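PDB 3M4U: tyrosine specific protein phosphatase, putative from Trypanosoma brucei, which dephosphorylates the nucleolar protein NOPP44/46, probably as a tyrosine-specific protein phosphatase, and acts as a life-cycle switch in the parasite. Local coordinates for residues P89-A94 / T222-V227. Sequence-based numbering, arbitrary orientation.
Sequences PHTFVA and TSPILV
Ile225 O is gripped from the adjacent strand by Val93 N, a hydrogen bond of 2.9 Å, and by the CA-H of Phe92, with CA 3.1 Å from the oxygen. Ile225 N donates to Thr91 O and Val227 N to Val93 O, the alternation expected of parallel strands. Where the pairing frays, a water takes over, accepting from Thr91 N and donating to Ser223 O. Strands 92-95 and 225-228 are neighbours in the central mixed sheet of the protein tyrosine phosphatase fold; the second runs into the phosphate-binding loop of the HCX5R signature motif. Phe92, Ile225 and Val227 share one face of the sheet, which helices 206-217 and 234-250 cover, and these apolar side chains suit that buried layer. Phe92 CD1 lies 3.8 Å from Ile225 CB, the two side chains side by side and pointing the same way. Ile225 CG1 points away from its carbonyl carbon (chi1 -70°) and the chain then runs extended, carrying CD1 over one face of the His90 imidazole, 3.9 Å from its centroid, a CH-pi contact. On the opposite face of the sheet, branched Val93 reaches two neighbours: CG2 meets Pro224 CB at 3.5 Å, while CG1 touches Leu226 CD1. Pro224, lacking an N-H, fits just before the first strand bond.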
loop_
_atom_site.group_PDB
_atom_site.type_symbol
_atom_site.label_atom_id
_atom_site.label_comp_id
_atom_site.label_asym_id
_atom_site.label_seq_id
_atom_site.Cartn_x
_atom_site.Cartn_y
_atom_site.Cartn_z
ATOM N N PRO A 89 -10.539 0.286 -12.463
ATOM C CA PRO A 89 -10.201 -1.020 -13.032
ATOM C C PRO A 89 -9.697 -1.970 -11.952
ATOM O O PRO A 89 -10.019 -3.159 -11.974
ATOM C CB PRO A 89 -9.071 -0.688 -14.017
ATOM C CG PRO A 89 -9.353 0.705 -14.449
ATOM C CD PRO A 89 -10.010 1.400 -13.274
ATOM N N HIS A 90 -8.921 -1.445 -11.011
ATOM C CA HIS A 90 -8.380 -2.256 -9.922
ATOM C C HIS A 90 -8.978 -1.909 -8.562
ATOM O O HIS A 90 -9.324 -0.750 -8.285
ATOM C CB HIS A 90 -6.866 -2.092 -9.846
ATOM C CG HIS A 90 -6.159 -2.478 -11.103
ATOM N ND1 HIS A 90 -6.120 -3.771 -11.568
ATOM C CD2 HIS A 90 -5.440 -1.742 -11.988
ATOM C CE1 HIS A 90 -5.419 -3.821 -12.686
ATOM N NE2 HIS A 90 -4.996 -2.601 -12.958
ATOM N N THR A 91 -9.092 -2.928 -7.716
ATOM C CA THR A 91 -9.353 -2.721 -6.292
ATOM C C THR A 91 -8.070 -3.096 -5.537
ATOM O O THR A 91 -7.210 -3.790 -6.078
ATOM C CB THR A 91 -10.586 -3.532 -5.781
ATOM O OG1 THR A 91 -10.315 -4.941 -5.840
ATOM C CG2 THR A 91 -11.806 -3.237 -6.635
ATOM N N PHE A 92 -7.936 -2.630 -4.300
ATOM C CA PHE A 92 -6.692 -2.797 -3.559
ATOM C C PHE A 92 -6.917 -3.336 -2.164
ATOM O O PHE A 92 -7.978 -3.136 -1.572
ATOM C CB PHE A 92 -5.932 -1.469 -3.472
ATOM C CG PHE A 92 -5.499 -0.936 -4.813
ATOM C CD1 PHE A 92 -4.273 -1.292 -5.354
ATOM C CD2 PHE A 92 -6.321 -0.102 -5.536
ATOM C CE1 PHE A 92 -3.873 -0.814 -6.601
ATOM C CE2 PHE A 92 -5.933 0.376 -6.783
ATOM C CZ PHE A 92 -4.703 0.024 -7.308
ATOM N N VAL A 93 -5.907 -4.036 -1.651
ATOM C CA VAL A 93 -5.846 -4.349 -0.234
ATOM C C VAL A 93 -4.690 -3.578 0.380
ATOM O O VAL A 93 -3.536 -3.697 -0.061
ATOM C CB VAL A 93 -5.658 -5.858 0.016
ATOM C CG1 VAL A 93 -5.613 -6.137 1.501
ATOM C CG2 VAL A 93 -6.771 -6.646 -0.643
ATOM N N ALA A 94 -5.010 -2.753 1.372
ATOM C CA ALA A 94 -3.996 -2.051 2.164
ATOM C C ALA A 94 -3.865 -2.700 3.534
ATOM O O ALA A 94 -4.850 -2.848 4.265
ATOM C CB ALA A 94 -4.339 -0.584 2.308
ATOM N N THR A 222 -8.014 -10.300 -11.676
ATOM C CA THR A 222 -9.407 -10.266 -11.281
ATOM C C THR A 222 -9.476 -10.248 -9.756
ATOM O O THR A 222 -10.554 -10.255 -9.169
ATOM C CB THR A 222 -10.158 -11.493 -11.844
ATOM O OG1 THR A 222 -9.579 -12.697 -11.319
ATOM C CG2 THR A 222 -10.047 -11.519 -13.366
ATOM N N SER A 223 -8.304 -10.229 -9.127
ATOM C CA SER A 223 -8.200 -10.153 -7.681
ATOM C C SER A 223 -7.655 -8.787 -7.290
ATOM O O SER A 223 -7.025 -8.110 -8.107
ATOM C CB SER A 223 -7.264 -11.238 -7.167
ATOM O OG SER A 223 -7.480 -12.466 -7.844
ATOM N N PRO A 224 -7.893 -8.372 -6.039
ATOM C CA PRO A 224 -7.335 -7.119 -5.529
ATOM C C PRO A 224 -5.840 -7.145 -5.691
ATOM O O PRO A 224 -5.235 -8.225 -5.705
ATOM C CB PRO A 224 -7.664 -7.165 -4.033
ATOM C CG PRO A 224 -8.833 -8.074 -3.933
ATOM C CD PRO A 224 -8.660 -9.094 -5.011
ATOM N N ILE A 225 -5.255 -5.967 -5.847
ATOM C CA ILE A 225 -3.816 -5.827 -5.793
ATOM C C ILE A 225 -3.529 -5.471 -4.363
ATOM O O ILE A 225 -4.122 -4.530 -3.831
ATOM C CB ILE A 225 -3.312 -4.704 -6.721
ATOM C CG1 ILE A 225 -3.485 -5.128 -8.187
ATOM C CG2 ILE A 225 -1.845 -4.358 -6.394
ATOM C CD1 ILE A 225 -3.187 -4.037 -9.202
ATOM N N LEU A 226 -2.652 -6.245 -3.727
ATOM C CA LEU A 226 -2.303 -5.972 -2.341
ATOM C C LEU A 226 -1.093 -5.068 -2.217
ATOM O O LEU A 226 -0.011 -5.370 -2.728
ATOM C CB LEU A 226 -2.083 -7.255 -1.549
ATOM C CG LEU A 226 -1.758 -7.039 -0.068
ATOM C CD1 LEU A 226 -2.259 -8.212 0.750
ATOM C CD2 LEU A 226 -0.260 -6.813 0.172
ATOM N N VAL A 227 -1.286 -3.968 -1.507
ATOM C CA VAL A 227 -0.223 -3.005 -1.253
ATOM C C VAL A 227 -0.038 -2.890 0.251
ATOM O O VAL A 227 -1.007 -2.741 1.000
ATOM C CB VAL A 227 -0.599 -1.609 -1.816
ATOM C CG1 VAL A 227 0.473 -0.562 -1.486
ATOM C CG2 VAL A 227 -0.869 -1.684 -3.322
HETATM O O HOH W 1 -7.963 -5.376 -8.924
#